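Local coordinates for amidohydrolase family protein (Acinetobacter baumannii, PDB 4I6K), which probably hydrolyses 2-pyrone-4,6-dicarboxylic acid, as a member of the amidohydrolase family with a (beta/alpha)8-barrel fold, at residues T37-I42 and S76-N81; N150-L155 and D175-H180; Q168-S173 and V204-I209. All blocks are in the same frame, centred on the assembly; numbering follows the deposited sequence.

Contact 1 of 3, residues T37-I42 and S76-N81; sequences TQDHSI and SFLGTN
Ile42 N donates a hydrogen bond to Phe77 O (2.9 Å, N-H...O angle 160°), which joins two loops that follow neighbouring strands, 28-32 and 69-73, of the amidohydrolase (beta/alpha)8 barrel. The same carbonyl takes a CA-H...O contact from Ser41 and a weak hydrogen bond from Ser41 OG, so one oxygen gathers most of the polar contact. With its hydroxyl anti to the backbone N (chi1 -169°), Ser41 also lays OG against Phe77 CB at 3.5 Å. Ile42 CG2 lies 3.8 Å from Gly79 N, and its CD1 is 3.9 Å from Ser76 O. Leu78 works through one branch: its CD2 packs on Asp39 CB, whose carboxylate turns to Ser36 N instead.

The second shell fixes these groups. A short 3-10 segment, 76-78, leads into a type II' turn from Leu78 to Asn81, and Gly79 N bonds back to Ser76 O. Phe35 and Tyr47 meet the Phe77 ring edge-to-face. Loops after the barrel strands carry the active site in amidohydrolases, consistent with the hydrogen bond from Ser76 OG to a bound citric acid, probably from the crystallisation liquor. At the Leu78 end, CD2 lies 3.1 Å from His40 O.

Contact 2 of 3, residues N150-L155 and D175-H180; sequences NWQVEL and DVVIDH
Val153 and Val176, Glu154 and Val177, and Leu155 and Ile178 pair in parallel register, joining the two strands of a beta-alpha-beta unit in the (beta/alpha)8 barrel; helix 159-169 makes the crossover. Four backbone hydrogen bonds close the pairing, from Val153 N to Asp175 O at the start to Asp179 N with Leu155 O (2.8 Å) at the end. Packing is tight along this middle. On the face of Val153 and Leu155, Leu155 CD1 meets Val176 CG1 at 3.9 Å, beneath leucines of helix 159-169. On the other face the Gln152 amide lies against one branch of Val177, with Gln152 NE2 3.2 Å from Val177 CG2; Leu288 and Phe289 also touch Gln152.

The beginning of the pairing is looser and nearer solvent: the side chains of Gln152 and the partly exposed Asp175 come no closer than 4.2 Å, Gln152 CB to Asp175 CB, and Asp175 OD2 is held by Trp208 NE1.

At the opposite, buried end, Glu154 extends with CG anti to the backbone N (chi1 -175°) and brings its carboxylate to that of Asp179, the two planes 83° apart. Lys210 forms a salt bridge with Glu154 and Arg123 one with Asp179. Between the two acid groups, Glu154 OE2 lies 2.5 Å from Asp179 OD2.

Contact 3 of 3, residues Q168-S173 and V204-I209; sequences QLNEYS and VKQHWI
Gln206 leaves its backbone with CG anti to N (chi1 178°) and stays extended beyond CG, a straight reach that carries its amide to the carbonyls of Leu169 and Tyr172. Gln206 NE2 donates to Leu169 O at 3.2 Å, with a nearly straight N-H...O angle of 170°. The acceptor lies close to the plane of the glutamine amide, but the donor stands well above the carbonyl plane, 50° out of it. Tyr172 N reaches Leu169 O from the opposite face, closing the type I turn from Leu169 to Tyr172, so this oxygen is gripped by two donors. Tyr172 O is equally near NE2 but badly angled for a bond; the same nitrogen is also hydrogen-bonded to Phe174 O, its strongest partner.

The contact joins the last part of helix 159-169 and the turn after it to the approach to strand 207-210 in the (beta/alpha)8 barrel. Strand 207-210 is the sheet neighbour of strand 176-178, and the helix packs on the latter through Leu169. Leu169 and Gln206 both touch Val176 there.

Asn170, itself exposed, adds a looser contact. Its amide crosses that of Gln206 obliquely, with Asn170 OD1 3.6 Å from Gln206 OE1. Asn170 OD1 also comes to the edge of the His207 ring, 4.0 Å from His207 CE1, while His207 ND1 is bonded to Asn203 N.

In the fold
Contacts 2 and 3 share one side of the barrel, their centres about 9 Å apart; they touch through Leu155 against Leu169 and through the pairing of strand 176-178 with strand 207-210, where Val176 O meets Trp208 N at 2.7 Å. Contact 1 stands apart in loops, its centre about 18 Å from that of the chain and on the opposite side of it from contact 3. Contact 2 is the core of the three, regular strand pairing that ends in two buried acid side chains. Contact 3 is buried but farther out, and relies on a side-chain amide bonded to one backbone carbonyl across the contact. Contact 1, partly buried, joins loop to loop through a single backbone carbonyl and aliphatic groups.

Contact 1 of 3, residues T37-I42 and S76-N81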
ATOM      1  N   THR A  37      14.284 -16.451   1.028  1.00 61.50           N
ATOM      2  CA  THR A  37      13.757 -17.807   1.014  1.00 63.27           C
ATOM      3  C   THR A  37      13.976 -18.464   2.363  1.00 59.47           C
ATOM      4  O   THR A  37      13.415 -19.518   2.648  1.00 69.14           O
ATOM      5  CB  THR A  37      14.350 -18.655  -0.111  1.00 65.07           C
ATOM      6  OG1 THR A  37      14.714 -17.808  -1.209  1.00 80.76           O
ATOM      7  CG2 THR A  37      13.321 -19.664  -0.587  1.00 70.02           C
ATOM      8  N   GLN A  38      14.779 -17.819   3.199  1.00 62.18           N
ATOM      9  CA  GLN A  38      14.976 -18.253   4.577  1.00 61.83           C
ATOM     10  C   GLN A  38      13.754 -17.942   5.445  1.00 62.89           C
ATOM     11  O   GLN A  38      13.482 -18.632   6.426  1.00 61.98           O
ATOM     12  CB  GLN A  38      16.224 -17.588   5.155  1.00 63.39           C
ATOM     13  CG  GLN A  38      17.499 -17.963   4.414  1.00 76.13           C
ATOM     14  CD  GLN A  38      18.667 -17.056   4.751  1.00 94.47           C
ATOM     15  OE1 GLN A  38      18.577 -15.831   4.625  1.00 98.04           O
ATOM     16  NE2 GLN A  38      19.777 -17.656   5.173  1.00 97.89           N
ATOM     17  N   ASP A  39      13.016 -16.900   5.080  1.00 65.67           N
ATOM     18  CA  ASP A  39      11.777 -16.554   5.781  1.00 64.20           C
ATOM     19  C   ASP A  39      10.720 -17.640   5.583  1.00 63.31           C
ATOM     20  O   ASP A  39      10.658 -18.264   4.529  1.00 55.71           O
ATOM     21  CB  ASP A  39      11.245 -15.201   5.293  1.00 54.05           C
ATOM     22  CG  ASP A  39      12.263 -14.089   5.446  1.00 55.64           C
ATOM     23  OD1 ASP A  39      12.258 -13.154   4.623  1.00 55.75           O
ATOM     24  OD2 ASP A  39      13.080 -14.160   6.384  1.00 59.44           O
ATOM     25  N   HIS A  40       9.896 -17.865   6.604  1.00 63.81           N
ATOM     26  CA  HIS A  40       8.833 -18.859   6.534  1.00 64.03           C
ATOM     27  C   HIS A  40       7.604 -18.326   5.787  1.00 60.64           C
ATOM     28  O   HIS A  40       7.041 -17.294   6.140  1.00 58.22           O
ATOM     29  CB  HIS A  40       8.461 -19.335   7.945  1.00 68.13           C
ATOM     30  CG  HIS A  40       7.227 -20.186   8.006  1.00 77.21           C
ATOM     31  ND1 HIS A  40       7.168 -21.458   7.474  1.00 82.81           N
ATOM     32  CD2 HIS A  40       6.014 -19.959   8.566  1.00 78.04           C
ATOM     33  CE1 HIS A  40       5.969 -21.971   7.691  1.00 66.69           C
ATOM     34  NE2 HIS A  40       5.250 -21.081   8.350  1.00 74.82           N
ATOM     35  N   SER A  41       7.204 -19.041   4.744  1.00 59.71           N
ATOM     36  CA  SER A  41       5.999 -18.711   4.004  1.00 64.96           C
ATOM     37  C   SER A  41       4.828 -19.523   4.570  1.00 61.03           C
ATOM     38  O   SER A  41       4.885 -20.751   4.616  1.00 64.71           O
ATOM     39  CB  SER A  41       6.200 -19.015   2.520  1.00 59.44           C
ATOM     40  OG  SER A  41       5.148 -18.470   1.745  1.00 79.84           O
ATOM     41  N   ILE A  42       3.774 -18.838   5.003  1.00 54.81           N
ATOM     42  CA  ILE A  42       2.685 -19.500   5.717  1.00 60.80           C
ATOM     43  C   ILE A  42       1.959 -20.556   4.879  1.00 63.37           C
ATOM     44  O   ILE A  42       1.907 -20.466   3.642  1.00 58.34           O
ATOM     45  CB  ILE A  42       1.678 -18.487   6.317  1.00 60.29           C
ATOM     46  CG1 ILE A  42       0.900 -17.779   5.198  1.00 67.22           C
ATOM     47  CG2 ILE A  42       2.410 -17.498   7.238  1.00 50.82           C
ATOM     48  CD1 ILE A  42      -0.221 -16.885   5.682  1.00 55.28           C
ATOM     49  N   SER A  76       1.770 -10.699   2.198  1.00 44.17           N
ATOM     50  CA  SER A  76       0.754 -11.693   2.517  1.00 49.74           C
ATOM     51  C   SER A  76       1.334 -13.050   2.902  1.00 50.91           C
ATOM     52  O   SER A  76       0.913 -13.654   3.891  1.00 50.75           O
ATOM     53  CB  SER A  76      -0.182 -11.883   1.323  1.00 52.32           C
ATOM     54  OG  SER A  76       0.566 -12.199   0.161  1.00 43.47           O
ATOM     55  N   PHE A  77       2.300 -13.534   2.129  1.00 49.33           N
ATOM     56  CA  PHE A  77       2.820 -14.886   2.347  1.00 43.95           C
ATOM     57  C   PHE A  77       3.661 -15.019   3.598  1.00 45.99           C
ATOM     58  O   PHE A  77       4.012 -16.134   3.989  1.00 46.20           O
ATOM     59  CB  PHE A  77       3.604 -15.380   1.132  1.00 47.14           C
ATOM     60  CG  PHE A  77       4.655 -14.435   0.671  1.00 53.37           C
ATOM     61  CD1 PHE A  77       5.921 -14.454   1.250  1.00 56.31           C
ATOM     62  CD2 PHE A  77       4.386 -13.521  -0.342  1.00 42.39           C
ATOM     63  CE1 PHE A  77       6.912 -13.579   0.824  1.00 33.86           C
ATOM     64  CE2 PHE A  77       5.357 -12.640  -0.766  1.00 38.11           C
ATOM     65  CZ  PHE A  77       6.622 -12.662  -0.185  1.00 46.00           C
ATOM     66  N   LEU A  78       3.974 -13.890   4.234  1.00 47.53           N
ATOM     67  CA  LEU A  78       4.732 -13.918   5.489  1.00 47.78           C
ATOM     68  C   LEU A  78       3.869 -13.786   6.739  1.00 50.01           C
ATOM     69  O   LEU A  78       4.407 -13.724   7.846  1.00 48.24           O
ATOM     70  CB  LEU A  78       5.841 -12.871   5.497  1.00 44.51           C
ATOM     71  CG  LEU A  78       6.967 -13.168   4.504  1.00 44.84           C
ATOM     72  CD1 LEU A  78       7.995 -12.065   4.579  1.00 49.63           C
ATOM     73  CD2 LEU A  78       7.601 -14.528   4.788  1.00 36.12           C
ATOM     74  N   GLY A  79       2.547 -13.744   6.566  1.00 44.37           N
ATOM     75  CA  GLY A  79       1.630 -13.750   7.711  1.00 38.42           C
ATOM     76  C   GLY A  79       1.879 -12.610   8.686  1.00 47.81           C
ATOM     77  O   GLY A  79       2.105 -11.471   8.276  1.00 41.98           O
ATOM     78  N   THR A  80       1.839 -12.911   9.983  1.00 43.81           N
ATOM     79  CA  THR A  80       1.997 -11.883  10.995  1.00 40.72           C
ATOM     80  C   THR A  80       3.399 -11.895  11.579  1.00 50.29           C
ATOM     81  O   THR A  80       3.646 -11.269  12.600  1.00 51.60           O
ATOM     82  CB  THR A  80       1.006 -12.040  12.140  1.00 51.06           C
ATOM     83  OG1 THR A  80       1.293 -13.252  12.851  1.00 48.82           O
ATOM     84  CG2 THR A  80      -0.445 -12.060  11.613  1.00 43.69           C
ATOM     85  N   ASN A  81       4.318 -12.607  10.934  1.00 51.08           N
ATOM     86  CA  ASN A  81       5.724 -12.525  11.317  1.00 48.33           C
ATOM     87  C   ASN A  81       6.384 -11.385  10.576  1.00 38.93           C
ATOM     88  O   ASN A  81       6.737 -11.536   9.416  1.00 45.55           O
ATOM     89  CB  ASN A  81       6.456 -13.822  11.002  1.00 41.82           C
ATOM     90  CG  ASN A  81       7.883 -13.816  11.515  1.00 55.65           C
ATOM     91  OD1 ASN A  81       8.444 -12.757  11.808  1.00 53.32           O
ATOM     92  ND2 ASN A  81       8.477 -15.002  11.634  1.00 52.58           N
TER

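Contact 2 of 3, residues N150-L155 and D175-H180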
ATOM      1  N   ASN A 150      -1.824   6.977  16.018  1.00 43.08           N
ATOM      2  CA  ASN A 150      -1.586   7.847  14.871  1.00 41.20           C
ATOM      3  C   ASN A 150      -1.132   7.034  13.685  1.00 52.00           C
ATOM      4  O   ASN A 150      -0.587   7.564  12.725  1.00 49.11           O
ATOM      5  CB  ASN A 150      -0.516   8.878  15.187  1.00 53.67           C
ATOM      6  CG  ASN A 150      -1.084  10.249  15.404  1.00 71.79           C
ATOM      7  OD1 ASN A 150      -2.223  10.400  15.865  1.00 69.91           O
ATOM      8  ND2 ASN A 150      -0.299  11.271  15.068  1.00 86.40           N
ATOM      9  N   TRP A 151      -1.352   5.730  13.774  1.00 52.35           N
ATOM     10  CA  TRP A 151      -1.032   4.824  12.700  1.00 44.66           C
ATOM     11  C   TRP A 151      -2.050   4.968  11.599  1.00 47.73           C
ATOM     12  O   TRP A 151      -3.174   5.388  11.841  1.00 46.91           O
ATOM     13  CB  TRP A 151      -1.092   3.404  13.235  1.00 41.21           C
ATOM     14  CG  TRP A 151       0.200   2.953  13.742  1.00 45.23           C
ATOM     15  CD1 TRP A 151       1.323   3.710  13.905  1.00 42.86           C
ATOM     16  CD2 TRP A 151       0.529   1.634  14.183  1.00 39.33           C
ATOM     17  NE1 TRP A 151       2.338   2.936  14.410  1.00 40.63           N
ATOM     18  CE2 TRP A 151       1.875   1.657  14.595  1.00 46.96           C
ATOM     19  CE3 TRP A 151      -0.186   0.431  14.264  1.00 36.67           C
ATOM     20  CZ2 TRP A 151       2.531   0.519  15.079  1.00 52.80           C
ATOM     21  CZ3 TRP A 151       0.465  -0.702  14.741  1.00 46.78           C
ATOM     22  CH2 TRP A 151       1.807  -0.648  15.150  1.00 41.31           C
ATOM     23  N   GLN A 152      -1.662   4.600  10.386  1.00 47.66           N
ATOM     24  CA  GLN A 152      -2.614   4.521   9.288  1.00 40.59           C
ATOM     25  C   GLN A 152      -3.166   3.080   9.170  1.00 48.32           C
ATOM     26  O   GLN A 152      -2.580   2.115   9.705  1.00 39.39           O
ATOM     27  CB  GLN A 152      -1.914   4.914   7.994  1.00 46.14           C
ATOM     28  CG  GLN A 152      -0.858   3.891   7.559  1.00 37.09           C
ATOM     29  CD  GLN A 152      -0.245   4.245   6.226  1.00 44.02           C
ATOM     30  OE1 GLN A 152       0.473   5.232   6.113  1.00 47.09           O
ATOM     31  NE2 GLN A 152      -0.545   3.452   5.198  1.00 37.83           N
ATOM     32  N   VAL A 153      -4.298   2.939   8.486  1.00 39.81           N
ATOM     33  CA  VAL A 153      -4.796   1.628   8.072  1.00 40.97           C
ATOM     34  C   VAL A 153      -4.760   1.493   6.541  1.00 40.40           C
ATOM     35  O   VAL A 153      -5.450   2.226   5.827  1.00 43.41           O
ATOM     36  CB  VAL A 153      -6.226   1.355   8.592  1.00 40.24           C
ATOM     37  CG1 VAL A 153      -6.777   0.066   8.004  1.00 45.56           C
ATOM     38  CG2 VAL A 153      -6.242   1.297  10.113  1.00 38.91           C
ATOM     39  N   GLU A 154      -3.945   0.554   6.057  1.00 40.57           N
ATOM     40  CA  GLU A 154      -3.750   0.307   4.625  1.00 36.55           C
ATOM     41  C   GLU A 154      -4.610  -0.864   4.156  1.00 43.38           C
ATOM     42  O   GLU A 154      -4.664  -1.911   4.813  1.00 38.96           O
ATOM     43  CB  GLU A 154      -2.267   0.025   4.340  1.00 41.69           C
ATOM     44  CG  GLU A 154      -1.898  -0.131   2.860  1.00 45.69           C
ATOM     45  CD  GLU A 154      -0.417  -0.479   2.648  1.00 47.66           C
ATOM     46  OE1 GLU A 154       0.299  -0.755   3.640  1.00 51.80           O
ATOM     47  OE2 GLU A 154       0.035  -0.472   1.483  1.00 48.88           O
ATOM     48  N   LEU A 155      -5.289  -0.692   3.023  1.00 38.39           N
ATOM     49  CA  LEU A 155      -6.130  -1.759   2.474  1.00 48.71           C
ATOM     50  C   LEU A 155      -5.620  -2.251   1.129  1.00 47.63           C
ATOM     51  O   LEU A 155      -5.292  -1.464   0.239  1.00 46.91           O
ATOM     52  CB  LEU A 155      -7.585  -1.298   2.300  1.00 40.02           C
ATOM     53  CG  LEU A 155      -8.207  -0.531   3.470  1.00 57.28           C
ATOM     54  CD1 LEU A 155      -9.665  -0.151   3.181  1.00 50.17           C
ATOM     55  CD2 LEU A 155      -8.083  -1.337   4.750  1.00 36.64           C
ATOM     56  N   ASP A 175      -5.850   7.898   9.003  1.00 52.31           N
ATOM     57  CA  ASP A 175      -5.740   7.860   7.555  1.00 51.67           C
ATOM     58  C   ASP A 175      -6.057   6.460   7.057  1.00 48.40           C
ATOM     59  O   ASP A 175      -5.622   5.473   7.648  1.00 45.81           O
ATOM     60  CB  ASP A 175      -4.315   8.228   7.158  1.00 46.10           C
ATOM     61  CG  ASP A 175      -3.956   9.640   7.566  1.00 57.36           C
ATOM     62  OD1 ASP A 175      -2.929   9.830   8.253  1.00 54.72           O
ATOM     63  OD2 ASP A 175      -4.723  10.561   7.206  1.00 56.34           O
ATOM     64  N   VAL A 176      -6.826   6.368   5.982  1.00 42.84           N
ATOM     65  CA  VAL A 176      -7.038   5.076   5.334  1.00 37.65           C
ATOM     66  C   VAL A 176      -6.394   5.095   3.949  1.00 43.34           C
ATOM     67  O   VAL A 176      -6.639   5.982   3.131  1.00 38.24           O
ATOM     68  CB  VAL A 176      -8.524   4.698   5.211  1.00 43.81           C
ATOM     69  CG1 VAL A 176      -8.665   3.243   4.762  1.00 45.83           C
ATOM     70  CG2 VAL A 176      -9.266   4.916   6.532  1.00 30.84           C
ATOM     71  N   VAL A 177      -5.548   4.113   3.697  1.00 37.19           N
ATOM     72  CA  VAL A 177      -4.730   4.121   2.497  1.00 43.44           C
ATOM     73  C   VAL A 177      -5.142   2.959   1.621  1.00 42.93           C
ATOM     74  O   VAL A 177      -5.239   1.833   2.092  1.00 48.69           O
ATOM     75  CB  VAL A 177      -3.243   4.015   2.877  1.00 43.71           C
ATOM     76  CG1 VAL A 177      -2.372   4.103   1.651  1.00 38.23           C
ATOM     77  CG2 VAL A 177      -2.891   5.125   3.885  1.00 41.05           C
ATOM     78  N   ILE A 178      -5.422   3.229   0.353  1.00 47.63           N
ATOM     79  CA  ILE A 178      -5.897   2.159  -0.517  1.00 46.47           C
ATOM     80  C   ILE A 178      -4.852   1.764  -1.552  1.00 44.26           C
ATOM     81  O   ILE A 178      -4.404   2.601  -2.322  1.00 42.89           O
ATOM     82  CB  ILE A 178      -7.249   2.499  -1.200  1.00 52.47           C
ATOM     83  CG1 ILE A 178      -8.337   2.786  -0.149  1.00 40.61           C
ATOM     84  CG2 ILE A 178      -7.689   1.360  -2.123  1.00 55.37           C
ATOM     85  CD1 ILE A 178      -8.623   4.264   0.025  1.00 44.90           C
ATOM     86  N   ASP A 179      -4.476   0.481  -1.543  1.00 44.66           N
ATOM     87  CA  ASP A 179      -3.438  -0.075  -2.411  1.00 47.72           C
ATOM     88  C   ASP A 179      -3.837  -0.158  -3.885  1.00 46.11           C
ATOM     89  O   ASP A 179      -4.968  -0.515  -4.207  1.00 46.29           O
ATOM     90  CB  ASP A 179      -3.068  -1.484  -1.940  1.00 43.83           C
ATOM     91  CG  ASP A 179      -2.249  -1.484  -0.668  1.00 50.53           C
ATOM     92  OD1 ASP A 179      -2.188  -2.548  -0.016  1.00 38.56           O
ATOM     93  OD2 ASP A 179      -1.658  -0.435  -0.324  1.00 39.19           O
ATOM     94  N   HIS A 180      -2.890   0.178  -4.764  1.00 46.29           N
ATOM     95  CA  HIS A 180      -2.985  -0.075  -6.213  1.00 38.63           C
ATOM     96  C   HIS A 180      -4.301   0.368  -6.872  1.00 42.78           C
ATOM     97  O   HIS A 180      -5.092  -0.463  -7.339  1.00 48.52           O
ATOM     98  CB  HIS A 180      -2.722  -1.556  -6.508  1.00 38.95           C
ATOM     99  CG  HIS A 180      -1.555  -2.126  -5.761  1.00 44.49           C
ATOM    100  ND1 HIS A 180      -0.395  -1.413  -5.538  1.00 46.70           N
ATOM    101  CD2 HIS A 180      -1.362  -3.346  -5.200  1.00 47.26           C
ATOM    102  CE1 HIS A 180       0.454  -2.164  -4.855  1.00 51.34           C
ATOM    103  NE2 HIS A 180      -0.107  -3.340  -4.638  1.00 53.52           N
TER

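Contact 3 of 3, residues Q168-S173 and V204-I209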
ATOM      1  N   GLN A 168     -17.251   1.309   7.617  1.00 48.39           N
ATOM      2  CA  GLN A 168     -16.852   0.993   8.995  1.00 50.26           C
ATOM      3  C   GLN A 168     -15.658   1.821   9.472  1.00 54.20           C
ATOM      4  O   GLN A 168     -15.597   2.274  10.634  1.00 49.12           O
ATOM      5  CB  GLN A 168     -16.554  -0.502   9.118  1.00 48.93           C
ATOM      6  CG  GLN A 168     -17.808  -1.297   9.416  1.00 63.18           C
ATOM      7  CD  GLN A 168     -17.845  -2.634   8.716  1.00 72.53           C
ATOM      8  OE1 GLN A 168     -18.907  -3.247   8.600  1.00 89.94           O
ATOM      9  NE2 GLN A 168     -16.692  -3.098   8.241  1.00 67.80           N
ATOM     10  N   LEU A 169     -14.715   2.027   8.560  1.00 42.07           N
ATOM     11  CA  LEU A 169     -13.526   2.787   8.876  1.00 42.63           C
ATOM     12  C   LEU A 169     -13.856   4.287   8.990  1.00 52.89           C
ATOM     13  O   LEU A 169     -13.097   5.054   9.588  1.00 48.55           O
ATOM     14  CB  LEU A 169     -12.430   2.483   7.848  1.00 44.04           C
ATOM     15  CG  LEU A 169     -12.012   0.994   7.815  1.00 45.38           C
ATOM     16  CD1 LEU A 169     -10.932   0.694   6.776  1.00 29.47           C
ATOM     17  CD2 LEU A 169     -11.546   0.527   9.178  1.00 38.11           C
ATOM     18  N   ASN A 170     -15.007   4.695   8.453  1.00 40.10           N
ATOM     19  CA  ASN A 170     -15.440   6.097   8.568  1.00 52.54           C
ATOM     20  C   ASN A 170     -15.472   6.608  10.000  1.00 48.56           C
ATOM     21  O   ASN A 170     -15.431   7.822  10.237  1.00 51.00           O
ATOM     22  CB  ASN A 170     -16.828   6.289   7.957  1.00 53.54           C
ATOM     23  CG  ASN A 170     -16.770   6.589   6.495  1.00 40.32           C
ATOM     24  OD1 ASN A 170     -15.702   6.563   5.902  1.00 50.59           O
ATOM     25  ND2 ASN A 170     -17.915   6.888   5.899  1.00 42.34           N
ATOM     26  N   GLU A 171     -15.546   5.673  10.946  1.00 44.63           N
ATOM     27  CA  GLU A 171     -15.757   5.984  12.354  1.00 38.95           C
ATOM     28  C   GLU A 171     -14.491   6.259  13.169  1.00 45.60           C
ATOM     29  O   GLU A 171     -14.559   6.399  14.384  1.00 41.00           O
ATOM     30  CB  GLU A 171     -16.520   4.848  13.012  1.00 37.95           C
ATOM     31  CG  GLU A 171     -17.777   4.457  12.279  1.00 50.43           C
ATOM     32  CD  GLU A 171     -18.660   3.553  13.103  1.00 56.75           C
ATOM     33  OE1 GLU A 171     -19.870   3.463  12.792  1.00 57.76           O
ATOM     34  OE2 GLU A 171     -18.144   2.942  14.065  1.00 50.83           O
ATOM     35  N   TYR A 172     -13.345   6.341  12.508  1.00 40.35           N
ATOM     36  CA  TYR A 172     -12.081   6.487  13.207  1.00 41.84           C
ATOM     37  C   TYR A 172     -11.325   7.632  12.584  1.00 37.61           C
ATOM     38  O   TYR A 172     -11.491   7.911  11.409  1.00 40.66           O
ATOM     39  CB  TYR A 172     -11.249   5.211  13.076  1.00 45.09           C
ATOM     40  CG  TYR A 172     -11.946   3.990  13.596  1.00 41.01           C
ATOM     41  CD1 TYR A 172     -11.708   3.535  14.886  1.00 41.81           C
ATOM     42  CD2 TYR A 172     -12.858   3.295  12.806  1.00 43.25           C
ATOM     43  CE1 TYR A 172     -12.358   2.414  15.386  1.00 29.20           C
ATOM     44  CE2 TYR A 172     -13.509   2.165  13.293  1.00 43.85           C
ATOM     45  CZ  TYR A 172     -13.261   1.738  14.588  1.00 47.96           C
ATOM     46  OH  TYR A 172     -13.895   0.625  15.087  1.00 48.21           O
ATOM     47  N   SER A 173     -10.441   8.244  13.340  1.00 49.13           N
ATOM     48  CA  SER A 173      -9.707   9.414  12.898  1.00 51.42           C
ATOM     49  C   SER A 173      -8.470   9.142  12.076  1.00 48.16           C
ATOM     50  O   SER A 173      -7.814  10.065  11.654  1.00 50.01           O
ATOM     51  CB  SER A 173      -9.300  10.246  14.087  1.00 46.69           C
ATOM     52  OG  SER A 173     -10.432  10.608  14.820  1.00 78.11           O
ATOM     53  N   VAL A 204     -12.098  13.271   1.239  1.00 50.63           N
ATOM     54  CA  VAL A 204     -10.843  13.954   1.072  1.00 51.42           C
ATOM     55  C   VAL A 204     -10.153  14.105   2.419  1.00 53.06           C
ATOM     56  O   VAL A 204      -8.969  14.312   2.489  1.00 51.15           O
ATOM     57  CB  VAL A 204     -11.008  15.294   0.350  1.00 48.93           C
ATOM     58  CG1 VAL A 204     -11.698  16.288   1.215  1.00 51.74           C
ATOM     59  CG2 VAL A 204      -9.693  15.804  -0.103  1.00 46.41           C
ATOM     60  N   LYS A 205     -10.916  14.022   3.486  1.00 48.81           N
ATOM     61  CA  LYS A 205     -10.382  14.253   4.833  1.00 55.54           C
ATOM     62  C   LYS A 205      -9.799  13.001   5.468  1.00 52.11           C
ATOM     63  O   LYS A 205      -9.256  13.065   6.571  1.00 47.71           O
ATOM     64  CB  LYS A 205     -11.466  14.800   5.771  1.00 60.13           C
ATOM     65  CG  LYS A 205     -11.724  16.311   5.692  1.00 64.99           C
ATOM     66  CD  LYS A 205     -10.522  17.103   6.183  1.00 63.86           C
ATOM     67  CE  LYS A 205     -10.907  18.060   7.303  1.00 59.81           C
ATOM     68  NZ  LYS A 205     -12.273  18.618   7.116  1.00 71.76           N
ATOM     69  N   GLN A 206      -9.925  11.858   4.798  1.00 52.00           N
ATOM     70  CA  GLN A 206      -9.459  10.612   5.411  1.00 53.80           C
ATOM     71  C   GLN A 206      -8.716   9.635   4.517  1.00 51.67           C
ATOM     72  O   GLN A 206      -7.817   8.926   4.986  1.00 50.98           O
ATOM     73  CB  GLN A 206     -10.596   9.860   6.091  1.00 44.03           C
ATOM     74  CG  GLN A 206     -10.113   8.542   6.675  1.00 53.20           C
ATOM     75  CD  GLN A 206     -11.233   7.730   7.283  1.00 46.81           C
ATOM     76  OE1 GLN A 206     -12.345   7.679   6.749  1.00 37.94           O
ATOM     77  NE2 GLN A 206     -10.949   7.090   8.405  1.00 46.61           N
ATOM     78  N   HIS A 207      -9.103   9.568   3.250  1.00 41.54           N
ATOM     79  CA  HIS A 207      -8.597   8.504   2.386  1.00 47.57           C
ATOM     80  C   HIS A 207      -7.451   8.926   1.496  1.00 44.99           C
ATOM     81  O   HIS A 207      -7.441  10.044   0.994  1.00 53.66           O
ATOM     82  CB  HIS A 207      -9.721   7.935   1.532  1.00 48.76           C
ATOM     83  CG  HIS A 207     -10.839   7.369   2.337  1.00 45.06           C
ATOM     84  ND1 HIS A 207     -12.034   8.032   2.516  1.00 55.47           N
ATOM     85  CD2 HIS A 207     -10.935   6.219   3.039  1.00 39.69           C
ATOM     86  CE1 HIS A 207     -12.827   7.301   3.279  1.00 49.78           C
ATOM     87  NE2 HIS A 207     -12.184   6.197   3.611  1.00 48.56           N
ATOM     88  N   TRP A 208      -6.494   8.012   1.316  1.00 45.18           N
ATOM     89  CA  TRP A 208      -5.352   8.193   0.418  1.00 44.96           C
ATOM     90  C   TRP A 208      -5.337   7.039  -0.572  1.00 48.80           C
ATOM     91  O   TRP A 208      -5.689   5.904  -0.219  1.00 50.49           O
ATOM     92  CB  TRP A 208      -4.027   8.184   1.188  1.00 42.67           C
ATOM     93  CG  TRP A 208      -3.914   9.226   2.244  1.00 43.79           C
ATOM     94  CD1 TRP A 208      -4.604   9.280   3.421  1.00 34.00           C
ATOM     95  CD2 TRP A 208      -3.056  10.376   2.225  1.00 36.76           C
ATOM     96  NE1 TRP A 208      -4.234  10.401   4.135  1.00 48.32           N
ATOM     97  CE2 TRP A 208      -3.274  11.081   3.428  1.00 50.04           C
ATOM     98  CE3 TRP A 208      -2.122  10.874   1.311  1.00 43.77           C
ATOM     99  CZ2 TRP A 208      -2.595  12.264   3.736  1.00 53.41           C
ATOM    100  CZ3 TRP A 208      -1.443  12.057   1.622  1.00 52.20           C
ATOM    101  CH2 TRP A 208      -1.687  12.734   2.820  1.00 51.39           C
ATOM    102  N   ILE A 209      -4.912   7.319  -1.804  1.00 43.62           N
ATOM    103  CA  ILE A 209      -4.804   6.266  -2.806  1.00 47.37           C
ATOM    104  C   ILE A 209      -3.398   6.137  -3.377  1.00 48.99           C
ATOM    105  O   ILE A 209      -2.762   7.142  -3.744  1.00 45.95           O
ATOM    106  CB  ILE A 209      -5.770   6.489  -3.966  1.00 43.44           C
ATOM    107  CG1 ILE A 209      -7.193   6.595  -3.438  1.00 43.29           C
ATOM    108  CG2 ILE A 209      -5.647   5.347  -4.949  1.00 46.95           C
ATOM    109  CD1 ILE A 209      -8.138   7.250  -4.401  1.00 56.28           C
TER